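Local structure of lactose Operon Repressor (Escherichia coli, 1JYE) at residues Met242-Ala245 / Met249-Gly252; Gln131-Val136 / Ala145-Val150. The protein represses transcription of the lactose operon by binding operator DNA, with inducer sugars lowering its affinity for that DNA. The protein carries 1 engineered substitution. All blocks are in the same frame, centred on the assembly; numbering follows the deposited sequence.

Interaction 1: Met242-Ala245 / Met249-Gly252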
loop_
_atom_site.group_PDB
_atom_site.type_symbol
_atom_site.label_atom_id
_atom_site.label_comp_id
_atom_site.label_asym_id
_atom_site.label_seq_id
_atom_site.Cartn_x
_atom_site.Cartn_y
_atom_site.Cartn_z
ATOM N N MET A 242 -13.227 9.968 -18.106
ATOM C CA MET A 242 -13.144 8.562 -17.741
ATOM C C MET A 242 -13.466 8.354 -16.268
ATOM O O MET A 242 -13.016 9.116 -15.414
ATOM C CB MET A 242 -11.729 8.020 -17.993
ATOM C CG MET A 242 -11.277 7.987 -19.442
ATOM S SD MET A 242 -9.584 7.349 -19.562
ATOM C CE MET A 242 -9.844 5.606 -19.303
ATOM N N LEU A 243 -14.265 7.330 -15.980
ATOM C CA LEU A 243 -14.578 6.957 -14.606
ATOM C C LEU A 243 -13.703 5.722 -14.404
ATOM O O LEU A 243 -13.843 4.735 -15.127
ATOM C CB LEU A 243 -16.063 6.597 -14.463
ATOM C CG LEU A 243 -16.993 7.808 -14.405
ATOM C CD1 LEU A 243 -18.429 7.381 -14.707
ATOM C CD2 LEU A 243 -16.893 8.462 -13.034
ATOM N N VAL A 244 -12.782 5.782 -13.444
ATOM C CA VAL A 244 -11.867 4.668 -13.193
ATOM C C VAL A 244 -12.128 4.039 -11.822
ATOM O O VAL A 244 -12.368 4.744 -10.842
ATOM C CB VAL A 244 -10.403 5.153 -13.309
ATOM C CG1 VAL A 244 -9.449 3.979 -13.190
ATOM C CG2 VAL A 244 -10.211 5.862 -14.648
ATOM N N ALA A 245 -12.065 2.707 -11.769
ATOM C CA ALA A 245 -12.384 1.944 -10.565
ATOM C C ALA A 245 -11.559 2.175 -9.303
ATOM O O ALA A 245 -12.016 1.856 -8.209
ATOM C CB ALA A 245 -12.433 0.451 -10.901
ATOM N N MET A 249 -5.394 2.588 -10.801
ATOM C CA MET A 249 -5.665 2.411 -12.220
ATOM C C MET A 249 -5.805 3.790 -12.855
ATOM O O MET A 249 -5.457 3.978 -14.018
ATOM C CB MET A 249 -6.942 1.591 -12.444
ATOM C CG MET A 249 -6.792 0.134 -12.051
ATOM S SD MET A 249 -8.139 -0.884 -12.676
ATOM C CE MET A 249 -9.446 -0.343 -11.669
ATOM N N ALA A 250 -6.305 4.757 -12.089
ATOM C CA ALA A 250 -6.461 6.114 -12.611
ATOM C C ALA A 250 -5.088 6.703 -12.913
ATOM O O ALA A 250 -4.919 7.429 -13.891
ATOM C CB ALA A 250 -7.209 6.999 -11.614
ATOM N N LEU A 251 -4.110 6.398 -12.065
ATOM C CA LEU A 251 -2.750 6.886 -12.272
ATOM C C LEU A 251 -2.253 6.365 -13.619
ATOM O O LEU A 251 -1.641 7.101 -14.400
ATOM C CB LEU A 251 -1.829 6.380 -11.157
ATOM C CG LEU A 251 -0.335 6.706 -11.310
ATOM C CD1 LEU A 251 -0.102 8.195 -11.092
ATOM C CD2 LEU A 251 0.459 5.895 -10.296
ATOM N N GLY A 252 -2.518 5.088 -13.877
ATOM C CA GLY A 252 -2.109 4.478 -15.127
ATOM C C GLY A 252 -2.796 5.141 -16.307
ATOM O O GLY A 252 -2.170 5.405 -17.329
#
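Val244 meets Met249 and Ala250 where strand 241-244 gives way to helix 247-259, the first half of a beta-alpha-beta crossover that ends in strand 269-271. The fold is that of a periplasmic-binding-protein-like domain, and all four touching residues are buried. Val244 points its branched side chain at the first turn of the helix. With CG1 anti to the backbone N (chi1 -174°), that methyl comes between the two helix residues, Val244 CG1 lying 3.5 Å from Met249 CB and 3.4 Å from Ala250 N. The branch therefore packs against helix backbone as well as side chain; valine's beta-branching suits a strand and sets a methyl close to the main chain, within reach of the helix. Ala250 suits the position across from it: its side chain is a single methyl, and the CA atoms of Val244 and Ala250 come within 5.6 Å. Met249 runs across Val244 at a slant, from the helix toward the strand end. Its chain is extended through chi2 and then bends at chi3 (-71°), a path that suits an unbranched, flexible thioether; the modelled spacing of its terminal methyl from Ala245 is too tight to be trusted. Trp220 packs on both Ala245 and Met249, and Val270 of the next strand on Val244 and Ala250. The alanine methyl is met by the branch point itself, Val244 CB lying 4.1 Å from Ala250 CB.

Interaction 2: Gln131-Val136 / Ala145-Val150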
loop_
_atom_site.group_PDB
_atom_site.type_symbol
_atom_site.label_atom_id
_atom_site.label_comp_id
_atom_site.label_asym_id
_atom_site.label_seq_id
_atom_site.Cartn_x
_atom_site.Cartn_y
_atom_site.Cartn_z
ATOM N N GLN A 131 -24.252 -15.973 -2.590
ATOM C CA GLN A 131 -24.192 -17.379 -2.211
ATOM C C GLN A 131 -22.891 -17.801 -1.537
ATOM O O GLN A 131 -22.913 -18.572 -0.576
ATOM C CB GLN A 131 -24.463 -18.260 -3.433
ATOM C CG GLN A 131 -25.943 -18.510 -3.684
ATOM C CD GLN A 131 -26.779 -17.245 -3.620
ATOM O OE1 GLN A 131 -26.647 -16.354 -4.461
ATOM N NE2 GLN A 131 -27.645 -17.159 -2.617
ATOM N N ASP A 132 -21.762 -17.298 -2.026
ATOM C CA ASP A 132 -20.478 -17.653 -1.432
ATOM C C ASP A 132 -20.318 -17.073 -0.028
ATOM O O ASP A 132 -19.738 -17.716 0.849
ATOM C CB ASP A 132 -19.318 -17.196 -2.324
ATOM C CG ASP A 132 -19.220 -17.995 -3.614
ATOM O OD1 ASP A 132 -19.777 -19.115 -3.667
ATOM O OD2 ASP A 132 -18.573 -17.515 -4.569
ATOM N N ALA A 133 -20.825 -15.861 0.190
ATOM C CA ALA A 133 -20.722 -15.242 1.510
ATOM C C ALA A 133 -21.551 -16.050 2.505
ATOM O O ALA A 133 -21.133 -16.278 3.642
ATOM C CB ALA A 133 -21.211 -13.792 1.459
ATOM N N ILE A 134 -22.731 -16.483 2.074
ATOM C CA ILE A 134 -23.593 -17.282 2.938
ATOM C C ILE A 134 -22.881 -18.594 3.266
ATOM O O ILE A 134 -22.933 -19.077 4.397
ATOM C CB ILE A 134 -24.946 -17.570 2.255
ATOM C CG1 ILE A 134 -25.766 -16.276 2.183
ATOM C CG2 ILE A 134 -25.709 -18.650 3.024
ATOM C CD1 ILE A 134 -27.048 -16.397 1.376
ATOM N N ALA A 135 -22.196 -19.154 2.272
ATOM C CA ALA A 135 -21.465 -20.403 2.453
ATOM C C ALA A 135 -20.321 -20.219 3.450
ATOM O O ALA A 135 -20.085 -21.073 4.308
ATOM C CB ALA A 135 -20.926 -20.888 1.115
ATOM N N VAL A 136 -19.603 -19.107 3.337
ATOM C CA VAL A 136 -18.504 -18.840 4.258
ATOM C C VAL A 136 -19.038 -18.646 5.675
ATOM O O VAL A 136 -18.448 -19.133 6.640
ATOM C CB VAL A 136 -17.710 -17.588 3.829
ATOM C CG1 VAL A 136 -16.702 -17.204 4.912
ATOM C CG2 VAL A 136 -16.987 -17.867 2.520
ATOM N N ALA A 145 -19.217 -13.721 12.655
ATOM C CA ALA A 145 -18.467 -13.365 11.456
ATOM C C ALA A 145 -18.992 -12.070 10.849
ATOM O O ALA A 145 -20.199 -11.897 10.672
ATOM C CB ALA A 145 -18.554 -14.490 10.433
ATOM N N LEU A 146 -18.072 -11.171 10.516
ATOM C CA LEU A 146 -18.422 -9.881 9.934
ATOM C C LEU A 146 -17.736 -9.746 8.576
ATOM O O LEU A 146 -16.521 -9.899 8.474
ATOM C CB LEU A 146 -17.969 -8.766 10.878
ATOM C CG LEU A 146 -18.295 -7.319 10.516
ATOM C CD1 LEU A 146 -19.812 -7.101 10.537
ATOM C CD2 LEU A 146 -17.620 -6.400 11.518
ATOM N N PHE A 147 -18.518 -9.460 7.538
ATOM C CA PHE A 147 -17.987 -9.333 6.179
ATOM C C PHE A 147 -17.797 -7.881 5.752
ATOM O O PHE A 147 -18.674 -7.044 5.965
ATOM C CB PHE A 147 -18.922 -10.037 5.186
ATOM C CG PHE A 147 -19.049 -11.521 5.412
ATOM C CD1 PHE A 147 -19.770 -12.018 6.497
ATOM C CD2 PHE A 147 -18.447 -12.420 4.541
ATOM C CE1 PHE A 147 -19.892 -13.396 6.706
ATOM C CE2 PHE A 147 -18.559 -13.801 4.739
ATOM C CZ PHE A 147 -19.285 -14.289 5.826
ATOM N N LEU A 148 -16.657 -7.593 5.127
ATOM C CA LEU A 148 -16.353 -6.234 4.687
ATOM C C LEU A 148 -16.297 -6.042 3.169
ATOM O O LEU A 148 -16.089 -4.924 2.693
ATOM C CB LEU A 148 -15.022 -5.781 5.299
ATOM C CG LEU A 148 -14.879 -5.933 6.817
ATOM C CD1 LEU A 148 -13.528 -5.366 7.268
ATOM C CD2 LEU A 148 -16.028 -5.212 7.518
ATOM N N ASP A 149 -16.480 -7.115 2.405
ATOM C CA ASP A 149 -16.429 -7.009 0.945
ATOM C C ASP A 149 -17.510 -7.880 0.321
ATOM O O ASP A 149 -17.231 -8.932 -0.258
ATOM C CB ASP A 149 -15.056 -7.445 0.428
ATOM C CG ASP A 149 -14.776 -6.953 -0.984
ATOM O OD1 ASP A 149 -15.716 -6.469 -1.657
ATOM O OD2 ASP A 149 -13.611 -7.053 -1.421
ATOM N N VAL A 150 -18.747 -7.421 0.452
ATOM C CA VAL A 150 -19.909 -8.132 -0.065
ATOM C C VAL A 150 -20.946 -7.109 -0.512
ATOM O O VAL A 150 -20.727 -5.901 -0.407
ATOM C CB VAL A 150 -20.559 -8.997 1.041
ATOM C CG1 VAL A 150 -19.642 -10.135 1.428
ATOM C CG2 VAL A 150 -20.865 -8.130 2.271
#
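Phe147 reaches from strand 145-147 to Ala133 and Val136 on helix 130-139, so the contact belongs to the second half of the beta-alpha-beta unit formed by strand 122-125, this helix and strand 145-147. Its apolar contacts gather round the ring tip. Val136 lies one turn along the helix from Ala133, and its CB sits at the edge of the Phe147 ring, in the ring plane, 4.0 Å from CE2. Val136 CG1, anti to the backbone N (chi1 171°), approaches Phe147 CE2 obliquely at 3.9 Å. Ala133 CB is 4.2 Å from Phe147 CE2, and Ala133 CB also lies 4.0 Å from Val150 CG1. Small alanine lets helix and strand draw near, while the ring spans the remaining distance. A second kind of contact is polar on one side: Ala133 O lies 3.5 Å from Phe147 CZ, a van der Waals contact oblique to the ring, with the C-H not aimed at the oxygen. Leu128 packs on both Phe147 and Val136, and Val111 of helix 104-115 adds to the cover on Val136. A serine in place of Phe147 would probably leave Ala133 and Val136 without the ring tip they pack on and open a gap between helix and strand. With no direct hydrogen bond or charge pair between the two segments, their association rests on shape and the burial of apolar surface.

Interactions 1 and 2 lie on opposite sides of the chain's centre, with their own centres 28 Å apart and nearest atoms about 11 Å apart; they do not touch. Each belongs to a beta-alpha-beta unit of the parallel sheet of its subdomain. Interaction 1 joins a strand to the helix that follows it, whereas interaction 2 joins a helix to the strand after it. Inducer binds in the cleft between the two core subdomains. Helix 192-207 connects the surroundings of both contacts: the hydrogen bond from Ser193 to Asp149, beside interaction 2, spans the two subdomains, and Arg197 on the same helix holds Ala245 O of interaction 1.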